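Local atomic coordinates of pectate lyase (Bacillus subtilis, PDB entry 5AMV), a protein that cleaves polygalacturonate by calcium-dependent elimination, releasing oligosaccharides that carry an unsaturated galacturonosyl group at their non-reducing ends. Residues 12-17 against 232-237; 17-22 against 191-196. All blocks are in the same frame, centred on the assembly; numbering follows the deposited sequence.

Contact 1 (12-17 against 232-237); sequences DGWGAY and ANYITM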
loop_
_atom_site.group_PDB
_atom_site.type_symbol
_atom_site.label_atom_id
_atom_site.label_comp_id
_atom_site.label_asym_id
_atom_site.label_seq_id
_atom_site.Cartn_x
_atom_site.Cartn_y
_atom_site.Cartn_z
ATOM N N ASP A 12 -0.715 19.602 -6.918
ATOM C CA ASP A 12 -1.385 18.307 -6.700
ATOM C C ASP A 12 -0.836 17.519 -5.504
ATOM O O ASP A 12 -0.135 16.488 -5.654
ATOM C CB ASP A 12 -1.392 17.489 -7.997
ATOM C CG ASP A 12 -2.344 16.306 -7.941
ATOM O OD1 ASP A 12 -3.050 16.092 -6.909
ATOM O OD2 ASP A 12 -2.390 15.582 -8.957
ATOM N N GLY A 13 -1.152 18.024 -4.309
ATOM C CA GLY A 13 -0.830 17.323 -3.069
ATOM C C GLY A 13 0.620 17.431 -2.618
ATOM O O GLY A 13 1.452 18.114 -3.232
ATOM N N TRP A 14 0.927 16.734 -1.520
ATOM C CA TRP A 14 2.222 16.812 -0.903
ATOM C C TRP A 14 3.364 16.383 -1.858
ATOM O O TRP A 14 4.501 16.826 -1.711
ATOM C CB TRP A 14 2.236 15.956 0.334
ATOM C CG TRP A 14 1.791 16.654 1.640
ATOM C CD1 TRP A 14 0.868 16.186 2.527
ATOM C CD2 TRP A 14 2.319 17.875 2.213
ATOM N NE1 TRP A 14 0.767 17.036 3.620
ATOM C CE2 TRP A 14 1.639 18.085 3.448
ATOM C CE3 TRP A 14 3.277 18.824 1.791
ATOM C CZ2 TRP A 14 1.912 19.195 4.294
ATOM C CZ3 TRP A 14 3.569 19.917 2.644
ATOM C CH2 TRP A 14 2.861 20.094 3.871
ATOM N N GLY A 15 3.074 15.510 -2.833
ATOM C CA GLY A 15 4.127 15.153 -3.813
ATOM C C GLY A 15 4.655 16.348 -4.601
ATOM O O GLY A 15 5.776 16.288 -5.129
ATOM N N ALA A 16 3.857 17.421 -4.701
ATOM C CA ALA A 16 4.277 18.606 -5.467
ATOM C C ALA A 16 5.137 19.593 -4.650
ATOM O O ALA A 16 5.594 20.610 -5.198
ATOM C CB ALA A 16 3.052 19.322 -6.016
ATOM N N TYR A 17 5.376 19.287 -3.372
ATOM C CA TYR A 17 6.197 20.164 -2.524
ATOM C C TYR A 17 7.636 20.303 -3.039
ATOM O O TYR A 17 8.186 19.377 -3.642
ATOM C CB TYR A 17 6.202 19.666 -1.064
ATOM C CG TYR A 17 6.818 20.684 -0.120
ATOM C CD1 TYR A 17 6.071 21.774 0.333
ATOM C CD2 TYR A 17 8.143 20.546 0.299
ATOM C CE1 TYR A 17 6.644 22.721 1.197
ATOM C CE2 TYR A 17 8.727 21.468 1.164
ATOM C CZ TYR A 17 7.972 22.552 1.592
ATOM O OH TYR A 17 8.573 23.452 2.457
ATOM N N ALA A 232 9.547 8.418 4.894
ATOM C CA ALA A 232 8.936 8.677 3.603
ATOM C C ALA A 232 8.226 10.042 3.646
ATOM O O ALA A 232 7.657 10.393 4.672
ATOM C CB ALA A 232 7.919 7.556 3.267
ATOM N N ASN A 233 8.249 10.807 2.566
ATOM C CA ASN A 233 7.711 12.185 2.648
ATOM C C ASN A 233 7.431 12.771 1.273
ATOM O O ASN A 233 8.168 12.501 0.324
ATOM C CB ASN A 233 8.754 13.089 3.375
ATOM C CG ASN A 233 8.144 14.183 4.220
ATOM O OD1 ASN A 233 6.959 14.200 4.535
ATOM N ND2 ASN A 233 8.992 15.155 4.584
ATOM N N TYR A 234 6.378 13.587 1.187
ATOM C CA TYR A 234 6.032 14.323 -0.042
ATOM C C TYR A 234 5.562 13.374 -1.110
ATOM O O TYR A 234 6.268 13.094 -2.102
ATOM C CB TYR A 234 7.156 15.233 -0.562
ATOM C CG TYR A 234 7.720 16.178 0.480
ATOM C CD1 TYR A 234 6.861 17.014 1.220
ATOM C CD2 TYR A 234 9.102 16.244 0.714
ATOM C CE1 TYR A 234 7.367 17.909 2.148
ATOM C CE2 TYR A 234 9.620 17.133 1.697
ATOM C CZ TYR A 234 8.727 17.945 2.380
ATOM O OH TYR A 234 9.215 18.846 3.325
ATOM N N ILE A 235 4.332 12.903 -0.897
ATOM C CA ILE A 235 3.782 11.823 -1.708
ATOM C C ILE A 235 2.330 12.123 -2.025
ATOM O O ILE A 235 1.577 12.548 -1.144
ATOM C CB ILE A 235 3.819 10.510 -0.885
ATOM C CG1 ILE A 235 5.281 10.120 -0.602
ATOM C CG2 ILE A 235 3.071 9.346 -1.609
ATOM C CD1 ILE A 235 5.436 9.217 0.646
ATOM N N THR A 236 1.929 11.894 -3.271
ATOM C CA THR A 236 0.536 12.014 -3.633
ATOM C C THR A 236 0.084 10.667 -4.174
ATOM O O THR A 236 0.754 10.128 -5.050
ATOM C CB THR A 236 0.331 13.094 -4.701
ATOM O OG1 THR A 236 0.661 14.369 -4.117
ATOM C CG2 THR A 236 -1.131 13.145 -5.207
ATOM N N MET A 237 -1.046 10.129 -3.674
ATOM C CA MET A 237 -1.624 8.911 -4.274
ATOM C C MET A 237 -3.051 9.290 -4.694
ATOM O O MET A 237 -3.886 9.624 -3.834
ATOM C CB MET A 237 -1.661 7.758 -3.278
ATOM C CG MET A 237 -0.323 7.486 -2.578
ATOM S SD MET A 237 -0.467 5.922 -1.685
ATOM C CE MET A 237 1.086 6.030 -0.779
#

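Contact 2 (17-22 against 191-196); sequences YSTGTT and GTHIWI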
loop_
_atom_site.group_PDB
_atom_site.type_symbol
_atom_site.label_atom_id
_atom_site.label_comp_id
_atom_site.label_asym_id
_atom_site.label_seq_id
_atom_site.Cartn_x
_atom_site.Cartn_y
_atom_site.Cartn_z
ATOM N N TYR A 17 5.376 19.287 -3.372
ATOM C CA TYR A 17 6.197 20.164 -2.524
ATOM C C TYR A 17 7.636 20.303 -3.039
ATOM O O TYR A 17 8.186 19.377 -3.642
ATOM C CB TYR A 17 6.202 19.666 -1.064
ATOM C CG TYR A 17 6.818 20.684 -0.120
ATOM C CD1 TYR A 17 6.071 21.774 0.333
ATOM C CD2 TYR A 17 8.143 20.546 0.299
ATOM C CE1 TYR A 17 6.644 22.721 1.197
ATOM C CE2 TYR A 17 8.727 21.468 1.164
ATOM C CZ TYR A 17 7.972 22.552 1.592
ATOM O OH TYR A 17 8.573 23.452 2.457
ATOM N N SER A 18 8.237 21.468 -2.800
ATOM C CA SER A 18 9.629 21.766 -3.211
ATOM C C SER A 18 9.933 21.422 -4.673
ATOM O O SER A 18 9.353 22.022 -5.563
ATOM C CB SER A 18 10.676 21.213 -2.223
ATOM O OG SER A 18 10.684 19.786 -2.132
ATOM N N THR A 19 10.847 20.477 -4.909
ATOM C CA THR A 19 11.289 20.121 -6.269
ATOM C C THR A 19 10.216 19.332 -7.008
ATOM O O THR A 19 10.358 19.071 -8.208
ATOM C CB THR A 19 12.614 19.313 -6.237
ATOM O OG1 THR A 19 12.510 18.235 -5.301
ATOM C CG2 THR A 19 13.771 20.199 -5.776
ATOM N N GLY A 20 9.158 18.943 -6.286
ATOM C CA GLY A 20 8.000 18.261 -6.874
ATOM C C GLY A 20 8.299 16.891 -7.472
ATOM O O GLY A 20 9.369 16.303 -7.232
ATOM N N THR A 21 7.342 16.359 -8.237
ATOM C CA THR A 21 7.497 14.996 -8.746
ATOM C C THR A 21 7.434 14.949 -10.269
ATOM O O THR A 21 6.368 15.060 -10.875
ATOM C CB THR A 21 6.478 14.040 -8.090
ATOM O OG1 THR A 21 6.687 14.093 -6.667
ATOM C CG2 THR A 21 6.720 12.637 -8.574
ATOM N N THR A 22 8.614 14.803 -10.882
ATOM C CA THR A 22 8.695 14.783 -12.328
ATOM C C THR A 22 9.155 13.415 -12.848
ATOM O O THR A 22 9.198 13.204 -14.087
ATOM C CB THR A 22 9.713 15.875 -12.812
ATOM O OG1 THR A 22 10.961 15.684 -12.133
ATOM C CG2 THR A 22 9.158 17.341 -12.520
ATOM N N GLY A 191 11.328 6.828 0.782
ATOM C CA GLY A 191 11.158 7.469 -0.515
ATOM C C GLY A 191 10.466 8.829 -0.409
ATOM O O GLY A 191 9.635 9.085 0.490
ATOM N N THR A 192 10.816 9.712 -1.332
ATOM C CA THR A 192 10.337 11.088 -1.286
ATOM C C THR A 192 9.969 11.552 -2.695
ATOM O O THR A 192 10.559 11.111 -3.677
ATOM C CB THR A 192 11.417 12.082 -0.686
ATOM O OG1 THR A 192 12.691 11.873 -1.328
ATOM C CG2 THR A 192 11.604 11.903 0.817
ATOM N N HIS A 193 9.029 12.490 -2.788
ATOM C CA HIS A 193 8.541 12.992 -4.080
ATOM C C HIS A 193 8.067 11.842 -4.945
ATOM O O HIS A 193 8.687 11.477 -5.947
ATOM C CB HIS A 193 9.544 13.902 -4.816
ATOM C CG HIS A 193 9.814 15.168 -4.074
ATOM N ND1 HIS A 193 10.973 15.373 -3.361
ATOM C CD2 HIS A 193 9.026 16.242 -3.851
ATOM C CE1 HIS A 193 10.925 16.573 -2.799
ATOM N NE2 HIS A 193 9.753 17.117 -3.073
ATOM N N ILE A 194 6.935 11.287 -4.533
ATOM C CA ILE A 194 6.373 10.112 -5.190
ATOM C C ILE A 194 4.932 10.376 -5.584
ATOM O O ILE A 194 4.187 10.929 -4.828
ATOM C CB ILE A 194 6.503 8.842 -4.304
ATOM C CG1 ILE A 194 8.009 8.474 -4.163
ATOM C CG2 ILE A 194 5.716 7.609 -4.910
ATOM C CD1 ILE A 194 8.336 7.704 -2.968
ATOM N N TRP A 195 4.592 9.972 -6.804
ATOM C CA TRP A 195 3.227 10.007 -7.285
ATOM C C TRP A 195 2.796 8.613 -7.708
ATOM O O TRP A 195 3.401 8.042 -8.599
ATOM C CB TRP A 195 3.093 10.957 -8.494
ATOM C CG TRP A 195 1.674 11.241 -8.959
ATOM C CD1 TRP A 195 0.516 11.197 -8.221
ATOM C CD2 TRP A 195 1.306 11.738 -10.255
ATOM N NE1 TRP A 195 -0.569 11.604 -9.012
ATOM C CE2 TRP A 195 -0.102 11.928 -10.261
ATOM C CE3 TRP A 195 2.039 12.007 -11.433
ATOM C CZ2 TRP A 195 -0.791 12.398 -11.390
ATOM C CZ3 TRP A 195 1.341 12.451 -12.571
ATOM C CH2 TRP A 195 -0.062 12.659 -12.538
ATOM N N ILE A 196 1.732 8.114 -7.069
ATOM C CA ILE A 196 1.109 6.830 -7.453
ATOM C C ILE A 196 -0.272 7.169 -7.939
ATOM O O ILE A 196 -1.107 7.645 -7.156
ATOM C CB ILE A 196 1.051 5.836 -6.290
ATOM C CG1 ILE A 196 2.481 5.526 -5.774
ATOM C CG2 ILE A 196 0.313 4.518 -6.725
ATOM C CD1 ILE A 196 2.530 4.833 -4.417
#

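Contact 1 (12-17 against 232-237)
Thr236 OG1 joins the N-terminal loop to the parallel beta-helix through two hydrogen bonds. Thr236 OG1 donates to Asp12 O at 2.7 Å, lying in the carbonyl plane on a lone pair, and accepts from Gly15 N at 3.0 Å with an N-H...O angle of 147°. With OG1 anti to the carbonyl carbon, beside the backbone N (chi1 -66°), the hydroxyl is turned to the loop, where one small side chain takes up both an acceptor and a donor of the 12-17 backbone. Gly15 adds a CA-H...O contact, CA to Tyr234 O at 3.4 Å. Asp12 turns its carboxylate to His269, while its OD1 also lies beside Thr236 CG2.

Farther out, the rings of Tyr17 and Tyr234 run almost parallel (16°) but strongly offset, with little of one over the other. Tyr17 CD2 sits above the rim of one Tyr234 face, 3.3 Å from Tyr234 CE1, and Asn233 ND2 lies over the opposite face. Trp14 contributes an oblique touch, its CE3 4.1 Å from Tyr234 CD1, and its carbonyl O rests against Tyr234 CB.

With both roles of the Thr236 hydroxyl used, its rotation is fixed; polar groups secure the inner end of the contact, aromatic rings its outer end.

Contact 2 (17-22 against 191-196)
Tyr17 and His193 supply the hydrogen bond of this contact, in which the imidazole works as a donor to main chain. His193 NE2 gives its proton to Tyr17 O at 2.8 Å, with a bent N-H...O angle of 131°. The oxygen is shared: Gly20 N, closing the type II' turn from Tyr17 to Gly20, reaches it from the opposite face of the carbonyl plane, so two donors grip the one atom. Ser18 OG lies at the ring edge, 3.0 Å from His193 NE2. Through its other nitrogen, ND1, His193 is bonded to Asp150 OD1. Held at both nitrogens, the imidazole has little freedom to rotate, and the nearby carboxylate would probably make it more basic.

In van der Waals range, the turn wraps around the ring. Thr19 OG1 stands over the rim of one face, 3.4 Å from His193 CE1. Gly20 O comes in obliquely, also 3.4 Å from His193 CG.

Thr21 divides its side chain: OG1, anti to the carbonyl carbon (chi1 -58°), lies 3.2 Å from His193 C but is bonded to Gly15 O, while the methyl CG2 supplies the apolar contact, 4.0 Å from Trp195 CB.

Beneath the loop, strand 194-197 lies between strands 152-155 and 235-245, parallel to both, as in the stacked rungs of a pectate lyase beta-helix. Thr21 reaches across to Ile153 of strand 152-155, where Trp195 also packs, and the His193 ring meets that of Tyr234 at the corner where the chain turns into strand 235-245.

Overall arrangement
The two contacts fasten successive pieces of a single N-terminal loop to adjacent rungs of the beta-helix, their centres about 5 Å apart. Tyr17 belongs to both: its ring serves contact 1 and its carbonyl contact 2. The rungs themselves are joined, probably by a hydrogen bond from Thr236 N to Ile194 O at 2.9 Å. The same strands turn Ile235 and Ile194 to the side away from the loop, where their side chains lie about 10 and 11 Å from the side chain of calcium ligand Asp227, and about 13 and 14 Å from the ion. Neither contact includes a residue of the metal or glycan site.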